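Giardin subunit alpha-1 (Giardia intestinalis, PDB 4EVF) binds calcium and phosphatidylserine-containing membranes as an annexin and takes part in parasite attachment to the intestinal mucosa and in cytoskeletal reorganisation. Local coordinates at residues C237-K242 and R278-R283; K258-K263 and T290-K295; A94-V99 and E245-R250; N9-A14 and V21-I26. All blocks are in the same frame, centred on the assembly; numbering follows the deposited sequence.

Contact 1: C237-K242 and R278-R283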
loop_
_atom_site.group_PDB
_atom_site.type_symbol
_atom_site.label_atom_id
_atom_site.label_comp_id
_atom_site.label_asym_id
_atom_site.label_seq_id
_atom_site.Cartn_x
_atom_site.Cartn_y
_atom_site.Cartn_z
ATOM N N CYS A 237 -6.830 3.532 -9.608
ATOM C CA CYS A 237 -6.130 4.778 -9.887
ATOM C C CYS A 237 -4.975 4.535 -10.852
ATOM O O CYS A 237 -4.833 5.251 -11.844
ATOM C CB CYS A 237 -5.606 5.433 -8.600
ATOM S SG CYS A 237 -6.863 6.009 -7.414
ATOM N N ALA A 238 -4.150 3.527 -10.568
ATOM C CA ALA A 238 -3.041 3.193 -11.456
ATOM C C ALA A 238 -3.526 2.841 -12.857
ATOM O O ALA A 238 -2.900 3.210 -13.853
ATOM C CB ALA A 238 -2.200 2.031 -10.873
ATOM N N CYS A 239 -4.627 2.112 -12.951
ATOM C CA CYS A 239 -5.135 1.772 -14.274
ATOM C C CYS A 239 -5.550 3.050 -14.998
ATOM O O CYS A 239 -5.131 3.302 -16.138
ATOM C CB CYS A 239 -6.297 0.790 -14.179
ATOM S SG CYS A 239 -5.798 -0.902 -13.747
ATOM N N ASN A 240 -6.350 3.864 -14.315
ATOM C CA ASN A 240 -6.825 5.137 -14.861
ATOM C C ASN A 240 -5.741 6.178 -15.175
ATOM O O ASN A 240 -5.919 7.027 -16.049
ATOM C CB ASN A 240 -7.887 5.736 -13.935
ATOM C CG ASN A 240 -9.094 4.837 -13.792
ATOM O OD1 ASN A 240 -9.354 3.991 -14.654
ATOM N ND2 ASN A 240 -9.843 5.010 -12.705
ATOM N N ASP A 241 -4.627 6.130 -14.455
ATOM C CA ASP A 241 -3.508 7.015 -14.744
ATOM C C ASP A 241 -2.626 6.420 -15.836
ATOM O O ASP A 241 -1.395 6.465 -15.748
ATOM C CB ASP A 241 -2.668 7.268 -13.491
ATOM C CG ASP A 241 -3.414 8.055 -12.436
ATOM O OD1 ASP A 241 -4.493 8.614 -12.749
ATOM O OD2 ASP A 241 -2.914 8.124 -11.291
ATOM N N LYS A 242 -3.268 5.844 -16.848
ATOM C CA LYS A 242 -2.577 5.278 -18.001
ATOM C C LYS A 242 -1.523 4.241 -17.617
ATOM O O LYS A 242 -0.396 4.275 -18.120
ATOM C CB LYS A 242 -1.960 6.390 -18.864
ATOM C CG LYS A 242 -2.985 7.378 -19.410
ATOM C CD LYS A 242 -2.445 8.115 -20.635
ATOM C CE LYS A 242 -3.492 9.038 -21.248
ATOM N NZ LYS A 242 -2.961 9.758 -22.451
ATOM N N ARG A 278 -5.816 -4.049 -20.103
ATOM C CA ARG A 278 -5.930 -2.904 -20.992
ATOM C C ARG A 278 -4.864 -1.849 -20.719
ATOM O O ARG A 278 -4.221 -1.342 -21.643
ATOM C CB ARG A 278 -7.320 -2.292 -20.858
ATOM C CG ARG A 278 -7.575 -1.156 -21.826
ATOM C CD ARG A 278 -8.932 -0.521 -21.585
ATOM N NE ARG A 278 -8.915 0.325 -20.404
ATOM C CZ ARG A 278 -9.452 -0.023 -19.243
ATOM N NH1 ARG A 278 -10.068 -1.191 -19.133
ATOM N NH2 ARG A 278 -9.392 0.803 -18.208
ATOM N N CYS A 279 -4.664 -1.538 -19.442
ATOM C CA CYS A 279 -3.913 -0.350 -19.053
ATOM C C CYS A 279 -2.401 -0.528 -19.005
ATOM O O CYS A 279 -1.658 0.447 -19.110
ATOM C CB CYS A 279 -4.451 0.176 -17.716
ATOM S SG CYS A 279 -6.226 0.559 -17.830
ATOM N N PHE A 280 -1.951 -1.772 -18.867
ATOM C CA PHE A 280 -0.523 -2.079 -18.790
ATOM C C PHE A 280 -0.002 -2.829 -20.027
ATOM O O PHE A 280 -0.756 -3.531 -20.691
ATOM C CB PHE A 280 -0.231 -2.847 -17.489
ATOM C CG PHE A 280 -0.425 -2.006 -16.265
ATOM C CD1 PHE A 280 0.638 -1.305 -15.719
ATOM C CD2 PHE A 280 -1.676 -1.871 -15.696
ATOM C CE1 PHE A 280 0.460 -0.497 -14.612
ATOM C CE2 PHE A 280 -1.864 -1.063 -14.586
ATOM C CZ PHE A 280 -0.795 -0.374 -14.048
ATOM N N ASP A 281 1.286 -2.669 -20.332
ATOM C CA ASP A 281 1.854 -3.245 -21.555
ATOM C C ASP A 281 2.026 -4.759 -21.517
ATOM O O ASP A 281 1.755 -5.412 -20.502
ATOM C CB ASP A 281 3.162 -2.551 -21.980
ATOM C CG ASP A 281 4.362 -2.939 -21.112
ATOM O OD1 ASP A 281 4.398 -4.069 -20.580
ATOM O OD2 ASP A 281 5.280 -2.100 -20.963
ATOM N N LYS A 282 2.483 -5.296 -22.648
ATOM C CA LYS A 282 2.565 -6.734 -22.882
ATOM C C LYS A 282 3.403 -7.475 -21.842
ATOM O O LYS A 282 3.100 -8.616 -21.501
ATOM C CB LYS A 282 3.148 -6.995 -24.273
ATOM C CG LYS A 282 2.443 -8.097 -25.020
ATOM C CD LYS A 282 2.843 -8.119 -26.484
ATOM C CE LYS A 282 4.265 -8.598 -26.676
ATOM N NZ LYS A 282 4.606 -8.622 -28.128
ATOM N N ARG A 283 4.467 -6.828 -21.380
ATOM C CA ARG A 283 5.381 -7.404 -20.389
ATOM C C ARG A 283 4.822 -7.292 -18.964
ATOM O O ARG A 283 4.679 -8.295 -18.261
ATOM C CB ARG A 283 6.754 -6.721 -20.492
ATOM C CG ARG A 283 7.829 -7.289 -19.573
ATOM C CD ARG A 283 9.091 -6.444 -19.639
ATOM N NE ARG A 283 10.150 -6.926 -18.751
ATOM C CZ ARG A 283 11.204 -6.196 -18.398
ATOM N NH1 ARG A 283 11.330 -4.956 -18.846
ATOM N NH2 ARG A 283 12.127 -6.699 -17.589
#
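Cys279 turns its side chain onto the last turn of helix 227-240, where its SG lies against Cys239 CB at 3.7 Å. The two sulfurs, Cys239 SG and Cys279 SG, are 4.4 Å apart, so there is no disulfide. With its SG opposite the carbonyl carbon (chi1 -74°), Cys239 turns that sulfur aside from Cys279 and sets it beside the Phe280 ring, at the edge, 4.0 Å from CE2 and 86° off the ring normal, a sulfur-aromatic contact. The far corner of the same ring, CZ, reaches Ala238 CB at 4.2 Å. What holds Phe280 in place lies further out: Met248, Ala285 and Leu288 pack against it from helices 245-255 and 284-292. Just beyond, Asp281 OD1 accepts from Arg283 N, a weak capping bond, and from Met284 N where the next helix starts. Two helix ends and their outgoing connections thus meet within the fourth annexin repeat, consistent with the interhelical loops of an annexin's convex side, here in a calcium-free model.

Contact 2: K258-K263 and T290-K295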
loop_
_atom_site.group_PDB
_atom_site.type_symbol
_atom_site.label_atom_id
_atom_site.label_comp_id
_atom_site.label_asym_id
_atom_site.label_seq_id
_atom_site.Cartn_x
_atom_site.Cartn_y
_atom_site.Cartn_z
ATOM N N LYS A 258 -0.883 -9.321 1.489
ATOM C CA LYS A 258 -1.827 -8.902 2.527
ATOM C C LYS A 258 -3.143 -8.361 1.947
ATOM O O LYS A 258 -4.115 -8.173 2.676
ATOM C CB LYS A 258 -1.207 -7.829 3.438
ATOM C CG LYS A 258 0.150 -8.169 4.038
ATOM C CD LYS A 258 0.497 -7.203 5.174
ATOM C CE LYS A 258 1.888 -7.492 5.782
ATOM N NZ LYS A 258 2.265 -8.926 5.730
ATOM N N CYS A 259 -3.172 -8.112 0.642
ATOM C CA CYS A 259 -4.302 -7.415 0.032
ATOM C C CYS A 259 -4.993 -8.237 -1.038
ATOM O O CYS A 259 -5.690 -7.683 -1.883
ATOM C CB CYS A 259 -3.837 -6.106 -0.616
ATOM S SG CYS A 259 -3.121 -4.874 0.506
ATOM N N LEU A 260 -4.809 -9.548 -1.024
ATOM C CA LEU A 260 -5.314 -10.348 -2.137
ATOM C C LEU A 260 -6.842 -10.316 -2.303
ATOM O O LEU A 260 -7.364 -10.742 -3.332
ATOM C CB LEU A 260 -4.772 -11.779 -2.086
ATOM C CG LEU A 260 -3.303 -11.896 -2.502
ATOM C CD1 LEU A 260 -2.762 -13.285 -2.209
ATOM C CD2 LEU A 260 -3.107 -11.535 -3.987
ATOM N N GLY A 261 -7.552 -9.806 -1.298
ATOM C CA GLY A 261 -8.989 -9.608 -1.401
ATOM C C GLY A 261 -9.346 -8.421 -2.288
ATOM O O GLY A 261 -10.516 -8.114 -2.516
ATOM N N ALA A 262 -8.322 -7.756 -2.804
ATOM C CA ALA A 262 -8.519 -6.587 -3.649
ATOM C C ALA A 262 -9.405 -6.913 -4.854
ATOM O O ALA A 262 -10.277 -6.122 -5.225
ATOM C CB ALA A 262 -7.179 -6.031 -4.081
ATOM N N LYS A 263 -9.211 -8.088 -5.455
ATOM C CA LYS A 263 -9.962 -8.418 -6.668
ATOM C C LYS A 263 -11.485 -8.431 -6.461
ATOM O O LYS A 263 -12.250 -8.100 -7.372
ATOM C CB LYS A 263 -9.468 -9.727 -7.289
ATOM C CG LYS A 263 -9.440 -10.895 -6.344
ATOM C CD LYS A 263 -8.791 -12.112 -6.999
ATOM C CE LYS A 263 -8.390 -13.136 -5.944
ATOM N NZ LYS A 263 -7.865 -14.386 -6.552
ATOM N N THR A 290 -0.709 -12.158 -12.593
ATOM C CA THR A 290 -0.239 -13.330 -11.857
ATOM C C THR A 290 -0.200 -13.032 -10.351
ATOM O O THR A 290 -0.779 -13.764 -9.536
ATOM C CB THR A 290 1.157 -13.770 -12.327
ATOM O OG1 THR A 290 1.136 -14.024 -13.738
ATOM C CG2 THR A 290 1.594 -15.035 -11.598
ATOM N N LEU A 291 0.473 -11.946 -9.992
ATOM C CA LEU A 291 0.659 -11.584 -8.586
ATOM C C LEU A 291 -0.649 -11.289 -7.864
ATOM O O LEU A 291 -0.775 -11.596 -6.677
ATOM C CB LEU A 291 1.641 -10.419 -8.437
ATOM C CG LEU A 291 3.074 -10.683 -8.920
ATOM C CD1 LEU A 291 3.852 -9.386 -9.124
ATOM C CD2 LEU A 291 3.810 -11.615 -7.943
ATOM N N TRP A 292 -1.622 -10.709 -8.573
ATOM C CA TRP A 292 -2.895 -10.330 -7.965
ATOM C C TRP A 292 -3.947 -11.428 -8.091
ATOM O O TRP A 292 -5.058 -11.297 -7.591
ATOM C CB TRP A 292 -3.402 -8.992 -8.515
ATOM C CG TRP A 292 -2.619 -7.845 -7.984
ATOM C CD1 TRP A 292 -1.619 -7.164 -8.621
ATOM C CD2 TRP A 292 -2.733 -7.269 -6.678
ATOM N NE1 TRP A 292 -1.117 -6.188 -7.792
ATOM C CE2 TRP A 292 -1.792 -6.224 -6.599
ATOM C CE3 TRP A 292 -3.562 -7.520 -5.575
ATOM C CZ2 TRP A 292 -1.642 -5.440 -5.458
ATOM C CZ3 TRP A 292 -3.412 -6.735 -4.439
ATOM C CH2 TRP A 292 -2.456 -5.710 -4.391
ATOM N N ARG A 293 -3.558 -12.525 -8.732
ATOM C CA ARG A 293 -4.401 -13.707 -8.885
ATOM C C ARG A 293 -5.679 -13.415 -9.660
ATOM O O ARG A 293 -6.773 -13.811 -9.260
ATOM C CB ARG A 293 -4.713 -14.354 -7.530
ATOM C CG ARG A 293 -3.510 -15.034 -6.912
ATOM C CD ARG A 293 -3.884 -15.822 -5.657
ATOM N NE ARG A 293 -2.689 -16.216 -4.924
ATOM C CZ ARG A 293 -2.698 -16.713 -3.690
ATOM N NH1 ARG A 293 -3.847 -16.877 -3.044
ATOM N NH2 ARG A 293 -1.557 -17.039 -3.095
ATOM N N VAL A 294 -5.526 -12.737 -10.777
ATOM C CA VAL A 294 -6.635 -12.508 -11.643
ATOM C C VAL A 294 -6.231 -12.769 -13.113
ATOM O O VAL A 294 -6.423 -11.929 -13.951
ATOM C CB VAL A 294 -7.270 -11.119 -11.452
ATOM C CG1 VAL A 294 -7.760 -10.995 -10.043
ATOM C CG2 VAL A 294 -6.328 -10.024 -11.699
ATOM N N LYS A 295 -5.698 -13.958 -13.395
ATOM C CA LYS A 295 -5.478 -14.397 -14.767
ATOM C C LYS A 295 -6.821 -14.558 -15.463
ATOM O O LYS A 295 -6.889 -14.629 -16.694
ATOM C CB LYS A 295 -4.735 -15.730 -14.790
ATOM C CG LYS A 295 -3.397 -15.729 -14.081
ATOM C CD LYS A 295 -2.814 -17.144 -14.030
ATOM C CE LYS A 295 -1.470 -17.148 -13.331
ATOM N NZ LYS A 295 -0.404 -16.980 -14.360
HETATM O O HOH W 1 -6.211 -9.511 -5.896
#
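A chi1 of 53° tucks Lys263 CG in over its own backbone, flanked by N and C, and from there the chain runs out extended across Val294 to Arg293. Along the way CD presses on Val294 CG1 at a tight 3.4 Å, lysine and valine running past one another head to tail. At the end NZ donates to Arg293 O, 3.0 Å away, approaching at a C=O...N angle of 133°. That carbonyl belongs to the positive-phi residue of a Schellman motif, which finishes helix 284-292. Leu260 splits its two methyls: CD1 rests over the centre of the Arg293 guanidinium, 3.7 Å from CZ, while CD2 turns to Leu291 O at 3.6 Å. One water joins the backbones, donating to Trp292 O at 2.7 Å and to Leu260 O at 3.1 Å. The six-membered ring of Trp292 extends toward the turn 259-262, with CZ3 3.8 Å from Ala262 CB and Cys259 O in plane at its edge. Around this C-terminal corner, Trp292 NE1 is bonded to Thr252 of helix 245-255, Ile235 of helix 227-240 packs on the indole, and Arg293 NH2 bonds Ser28 O at the end of helix 20-28.

Contact 3: A94-V99 and E245-R250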
loop_
_atom_site.group_PDB
_atom_site.type_symbol
_atom_site.label_atom_id
_atom_site.label_comp_id
_atom_site.label_asym_id
_atom_site.label_seq_id
_atom_site.Cartn_x
_atom_site.Cartn_y
_atom_site.Cartn_z
ATOM N N ALA A 94 3.009 8.450 -4.033
ATOM C CA ALA A 94 3.864 7.497 -3.330
ATOM C C ALA A 94 3.593 7.539 -1.823
ATOM O O ALA A 94 3.605 6.495 -1.151
ATOM C CB ALA A 94 5.320 7.790 -3.608
ATOM N N PHE A 95 3.357 8.740 -1.296
ATOM C CA PHE A 95 2.978 8.896 0.116
ATOM C C PHE A 95 1.795 7.987 0.458
ATOM O O PHE A 95 1.825 7.277 1.472
ATOM C CB PHE A 95 2.602 10.352 0.453
ATOM C CG PHE A 95 3.774 11.306 0.523
ATOM C CD1 PHE A 95 5.078 10.845 0.482
ATOM C CD2 PHE A 95 3.557 12.681 0.634
ATOM C CE1 PHE A 95 6.157 11.731 0.545
ATOM C CE2 PHE A 95 4.621 13.571 0.707
ATOM C CZ PHE A 95 5.928 13.093 0.661
ATOM N N PHE A 96 0.745 8.030 -0.368
ATOM C CA PHE A 96 -0.436 7.199 -0.123
ATOM C C PHE A 96 -0.056 5.722 -0.077
ATOM O O PHE A 96 -0.507 4.976 0.812
ATOM C CB PHE A 96 -1.533 7.422 -1.191
ATOM C CG PHE A 96 -1.965 8.854 -1.336
ATOM C CD1 PHE A 96 -1.961 9.712 -0.246
ATOM C CD2 PHE A 96 -2.351 9.350 -2.577
ATOM C CE1 PHE A 96 -2.348 11.040 -0.387
ATOM C CE2 PHE A 96 -2.735 10.676 -2.725
ATOM C CZ PHE A 96 -2.736 11.521 -1.629
ATOM N N ASP A 97 0.765 5.306 -1.042
ATOM C CA ASP A 97 1.166 3.908 -1.175
ATOM C C ASP A 97 1.997 3.412 0.010
ATOM O O ASP A 97 1.878 2.264 0.398
ATOM C CB ASP A 97 1.950 3.675 -2.474
ATOM C CG ASP A 97 1.184 4.124 -3.710
ATOM O OD1 ASP A 97 -0.038 4.381 -3.592
ATOM O OD2 ASP A 97 1.808 4.215 -4.791
ATOM N N THR A 98 2.842 4.284 0.554
ATOM C CA THR A 98 3.860 3.894 1.531
ATOM C C THR A 98 3.445 4.137 2.994
ATOM O O THR A 98 3.807 3.365 3.887
ATOM C CB THR A 98 5.219 4.606 1.243
ATOM O OG1 THR A 98 5.042 6.024 1.255
ATOM C CG2 THR A 98 5.786 4.197 -0.114
ATOM N N VAL A 99 2.679 5.201 3.228
ATOM C CA VAL A 99 2.302 5.606 4.579
ATOM C C VAL A 99 0.898 5.108 4.949
ATOM O O VAL A 99 0.672 4.615 6.053
ATOM C CB VAL A 99 2.366 7.164 4.740
ATOM C CG1 VAL A 99 1.761 7.603 6.061
ATOM C CG2 VAL A 99 3.792 7.659 4.628
ATOM N N GLU A 245 3.032 2.304 -13.747
ATOM C CA GLU A 245 3.928 1.214 -13.361
ATOM C C GLU A 245 4.563 1.427 -11.988
ATOM O O GLU A 245 4.722 0.478 -11.217
ATOM C CB GLU A 245 5.017 1.000 -14.413
ATOM C CG GLU A 245 4.488 0.423 -15.717
ATOM C CD GLU A 245 5.590 -0.220 -16.562
ATOM O OE1 GLU A 245 6.760 0.218 -16.464
ATOM O OE2 GLU A 245 5.278 -1.168 -17.312
ATOM N N LYS A 246 4.919 2.668 -11.680
ATOM C CA LYS A 246 5.612 2.937 -10.416
ATOM C C LYS A 246 4.738 2.631 -9.195
ATOM O O LYS A 246 5.211 2.008 -8.246
ATOM C CB LYS A 246 6.170 4.363 -10.373
ATOM C CG LYS A 246 7.152 4.655 -11.499
ATOM C CD LYS A 246 8.296 5.530 -11.028
ATOM C CE LYS A 246 7.801 6.871 -10.522
ATOM N NZ LYS A 246 8.688 7.426 -9.448
ATOM N N ARG A 247 3.472 3.048 -9.239
ATOM C CA ARG A 247 2.507 2.701 -8.189
ATOM C C ARG A 247 2.260 1.203 -8.093
ATOM O O ARG A 247 2.163 0.654 -6.995
ATOM C CB ARG A 247 1.164 3.394 -8.419
ATOM C CG ARG A 247 0.039 2.843 -7.542
ATOM C CD ARG A 247 -0.461 3.898 -6.557
ATOM N NE ARG A 247 -1.328 4.836 -7.231
ATOM C CZ ARG A 247 -1.727 6.009 -6.752
ATOM N NH1 ARG A 247 -1.336 6.454 -5.559
ATOM N NH2 ARG A 247 -2.527 6.743 -7.497
ATOM N N MET A 248 2.127 0.536 -9.229
ATOM C CA MET A 248 1.853 -0.890 -9.184
ATOM C C MET A 248 3.032 -1.629 -8.570
ATOM O O MET A 248 2.842 -2.608 -7.844
ATOM C CB MET A 248 1.477 -1.452 -10.559
ATOM C CG MET A 248 0.027 -1.140 -10.953
ATOM S SD MET A 248 -1.202 -1.530 -9.683
ATOM C CE MET A 248 -1.232 -3.323 -9.832
ATOM N N ARG A 249 4.235 -1.136 -8.827
ATOM C CA ARG A 249 5.434 -1.764 -8.279
ATOM C C ARG A 249 5.531 -1.531 -6.771
ATOM O O ARG A 249 5.878 -2.440 -6.010
ATOM C CB ARG A 249 6.696 -1.250 -8.972
ATOM C CG ARG A 249 7.963 -1.794 -8.332
ATOM C CD ARG A 249 9.048 -0.733 -8.230
ATOM N NE ARG A 249 10.063 -1.090 -7.236
ATOM C CZ ARG A 249 11.200 -0.427 -7.061
ATOM N NH1 ARG A 249 11.480 0.614 -7.826
ATOM N NH2 ARG A 249 12.065 -0.816 -6.132
ATOM N N ARG A 250 5.228 -0.309 -6.341
ATOM C CA ARG A 250 5.217 -0.018 -4.916
ATOM C C ARG A 250 4.241 -0.931 -4.183
ATOM O O ARG A 250 4.657 -1.712 -3.337
ATOM C CB ARG A 250 4.918 1.458 -4.640
ATOM C CG ARG A 250 6.059 2.390 -5.075
ATOM C CD ARG A 250 5.829 3.814 -4.578
ATOM N NE ARG A 250 4.596 4.393 -5.114
ATOM C CZ ARG A 250 4.543 5.209 -6.168
ATOM N NH1 ARG A 250 5.654 5.556 -6.802
ATOM N NH2 ARG A 250 3.372 5.693 -6.575
#
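Asp97 is the shared acceptor here, facing two arginines of helix 245-255. Its OD1 takes a bond from Arg247 NH1 at 3.1 Å, nearly straight at 160°, on the syn side and somewhat out of the carboxylate plane. Arg247 gets there from a CG anti to the backbone N (chi1 168°), its chain then bending at chi2 and chi3. Arg250 offers the edge of its guanidinium to OD2: NE and NH2 each lie 2.8 Å from Asp97 OD2, with carboxylate and guanidinium planes 26° apart. OD2 sits too close to a neighbour in the model, however, so the detail of these two bonds is doubtful. The Arg250 guanidinium is sandwiched, Ala94 CA over one face and Arg247 CA over the other, which limits its rotation. Within helix 92-100, Ala94 O serves two donors, Thr98 N and Thr98 OG1, the latter at 2.8 Å. The two helices run almost parallel, and the contact lies between the second and fourth repeats, consistent with the polar, charged core that annexins have there. A buried carboxylate shared by two guanidinium groups probably favours the ionised aspartate.

Contact 4: N9-A14 and V21-I26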
loop_
_atom_site.group_PDB
_atom_site.type_symbol
_atom_site.label_atom_id
_atom_site.label_comp_id
_atom_site.label_asym_id
_atom_site.label_seq_id
_atom_site.Cartn_x
_atom_site.Cartn_y
_atom_site.Cartn_z
ATOM N N ASN A 9 15.026 -23.970 -5.798
ATOM C CA ASN A 9 15.429 -24.571 -7.074
ATOM C C ASN A 9 14.499 -24.176 -8.224
ATOM O O ASN A 9 14.964 -23.861 -9.327
ATOM C CB ASN A 9 15.534 -26.099 -6.985
ATOM C CG ASN A 9 16.058 -26.720 -8.281
ATOM O OD1 ASN A 9 15.288 -27.232 -9.099
ATOM N ND2 ASN A 9 17.370 -26.646 -8.484
ATOM N N GLU A 10 13.192 -24.206 -7.976
ATOM C CA GLU A 10 12.232 -23.717 -8.972
ATOM C C GLU A 10 12.626 -22.324 -9.428
ATOM O O GLU A 10 12.701 -22.031 -10.629
ATOM C CB GLU A 10 10.824 -23.644 -8.390
ATOM C CG GLU A 10 10.195 -24.979 -8.045
ATOM C CD GLU A 10 8.775 -24.817 -7.541
ATOM O OE1 GLU A 10 7.900 -24.383 -8.333
ATOM O OE2 GLU A 10 8.536 -25.102 -6.348
ATOM N N LEU A 11 12.869 -21.456 -8.457
ATOM C CA LEU A 11 13.271 -20.086 -8.755
ATOM C C LEU A 11 14.562 -20.006 -9.564
ATOM O O LEU A 11 14.671 -19.199 -10.485
ATOM C CB LEU A 11 13.379 -19.263 -7.469
ATOM C CG LEU A 11 12.016 -18.807 -6.949
ATOM C CD1 LEU A 11 12.085 -18.407 -5.471
ATOM C CD2 LEU A 11 11.476 -17.668 -7.815
ATOM N N LYS A 12 15.536 -20.843 -9.221
ATOM C CA LYS A 12 16.810 -20.884 -9.935
ATOM C C LYS A 12 16.603 -21.137 -11.428
ATOM O O LYS A 12 17.207 -20.485 -12.286
ATOM C CB LYS A 12 17.692 -21.993 -9.352
ATOM C CG LYS A 12 19.062 -22.099 -9.994
ATOM C CD LYS A 12 19.955 -20.942 -9.574
ATOM C CE LYS A 12 21.320 -21.001 -10.249
ATOM N NZ LYS A 12 22.099 -19.753 -9.982
ATOM N N GLN A 13 15.745 -22.098 -11.730
ATOM C CA GLN A 13 15.515 -22.492 -13.106
ATOM C C GLN A 13 14.669 -21.470 -13.868
ATOM O O GLN A 13 14.802 -21.335 -15.088
ATOM C CB GLN A 13 14.892 -23.884 -13.155
ATOM C CG GLN A 13 15.903 -24.980 -12.905
ATOM C CD GLN A 13 15.277 -26.248 -12.380
ATOM O OE1 GLN A 13 14.109 -26.261 -11.987
ATOM N NE2 GLN A 13 16.054 -27.328 -12.362
ATOM N N ALA A 14 13.805 -20.755 -13.152
ATOM C CA ALA A 14 12.986 -19.730 -13.786
ATOM C C ALA A 14 13.883 -18.553 -14.135
ATOM O O ALA A 14 13.721 -17.921 -15.182
ATOM C CB ALA A 14 11.850 -19.293 -12.861
ATOM N N VAL A 21 7.129 -14.268 -15.966
ATOM C CA VAL A 21 5.840 -14.676 -15.433
ATOM C C VAL A 21 6.011 -15.834 -14.449
ATOM O O VAL A 21 5.303 -15.915 -13.444
ATOM C CB VAL A 21 4.834 -15.035 -16.542
ATOM C CG1 VAL A 21 3.538 -15.526 -15.933
ATOM C CG2 VAL A 21 4.564 -13.824 -17.424
ATOM N N GLN A 22 6.960 -16.724 -14.731
ATOM C CA GLN A 22 7.211 -17.850 -13.834
ATOM C C GLN A 22 7.769 -17.396 -12.478
ATOM O O GLN A 22 7.411 -17.949 -11.433
ATOM C CB GLN A 22 8.136 -18.882 -14.485
ATOM C CG GLN A 22 8.434 -20.088 -13.608
ATOM C CD GLN A 22 7.184 -20.844 -13.180
ATOM O OE1 GLN A 22 6.083 -20.585 -13.671
ATOM N NE2 GLN A 22 7.351 -21.786 -12.254
ATOM N N ILE A 23 8.643 -16.397 -12.484
ATOM C CA ILE A 23 9.126 -15.845 -11.222
ATOM C C ILE A 23 7.969 -15.185 -10.479
ATOM O O ILE A 23 7.804 -15.369 -9.271
ATOM C CB ILE A 23 10.269 -14.842 -11.438
ATOM C CG1 ILE A 23 11.468 -15.539 -12.086
ATOM C CG2 ILE A 23 10.636 -14.138 -10.130
ATOM C CD1 ILE A 23 12.479 -14.579 -12.672
ATOM N N ALA A 24 7.158 -14.427 -11.212
ATOM C CA ALA A 24 5.976 -13.806 -10.642
ATOM C C ALA A 24 5.032 -14.864 -10.091
ATOM O O ALA A 24 4.462 -14.693 -9.014
ATOM C CB ALA A 24 5.260 -12.924 -11.695
ATOM N N PHE A 25 4.880 -15.969 -10.811
ATOM C CA PHE A 25 3.942 -16.993 -10.369
ATOM C C PHE A 25 4.383 -17.633 -9.054
ATOM O O PHE A 25 3.565 -17.854 -8.151
ATOM C CB PHE A 25 3.731 -18.082 -11.423
ATOM C CG PHE A 25 2.849 -19.199 -10.937
ATOM C CD1 PHE A 25 1.496 -18.989 -10.746
ATOM C CD2 PHE A 25 3.380 -20.445 -10.632
ATOM C CE1 PHE A 25 0.681 -20.003 -10.274
ATOM C CE2 PHE A 25 2.573 -21.463 -10.166
ATOM C CZ PHE A 25 1.222 -21.243 -9.985
ATOM N N ILE A 26 5.670 -17.949 -8.964
ATOM C CA ILE A 26 6.223 -18.521 -7.739
ATOM C C ILE A 26 6.094 -17.525 -6.596
ATOM O O ILE A 26 5.702 -17.883 -5.489
ATOM C CB ILE A 26 7.699 -18.920 -7.904
ATOM C CG1 ILE A 26 7.830 -20.058 -8.923
ATOM C CG2 ILE A 26 8.273 -19.343 -6.564
ATOM C CD1 ILE A 26 9.211 -20.195 -9.519
HETATM O O HOH W 2 10.717 -22.696 -12.425
#
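Leu11 and Ile26 lie alongside each other, the two side chains passing flank to flank and pointing opposite ways. Leu11 CD2 meets Ile26 CD1 at 3.8 Å, while the other Ile26 branch, CG2, comes 3.8 Å from Leu11 CG, so both arms of the isoleucine are in use. Ile26 CD1 extends further, to Glu10 CB at 4.0 Å, using only the aliphatic root of that glutamate. A turn along, Ala14 points its methyl at helix 20-28, where CB meets Ile23 CG1 at 3.9 Å and Gln22 CG at 3.6 Å. Gln22 has its CG anti to the backbone N (chi1 -180°) and then bends at chi2; this lays the methylenes on Ala14 and swings the amide toward a water that donates to Glu10 O at 2.8 Å. The helices run antiparallel, crossing at -161°, and are the first two of the first annexin repeat; Ile38 continues the apolar layer beyond Leu11, and Leu67 beyond Ile23. Across the seam no direct hydrogen bond forms: branched methyls, one alanine and the aliphatic roots of Glu10 and Gln22 do the joining, and the polar link between the pair is that water, bound to Glu10 O and only weakly to Gln22 NE2.

Contact 3 is the most central, about 6 Å from the chain centre to its own centre, and spans two repeats; its charges are buried. Contact 4 lies farthest out, about 24 Å from the chain centre, yet is buried too, apolar inside its helix pair. Contacts 1 and 2 both tie up the fourth repeat: the first is buried, with sulfur and aromatic packing, the second only partly so, with a lysine-carbonyl bond plus water. Met248, from helix 245-255 of contact 3, links them: it touches Phe280 of contact 1 and Trp292 of contact 2. Thr290 and Leu291 of contact 2 then pack on 21-26 of contact 4, bringing the first repeat against the fourth.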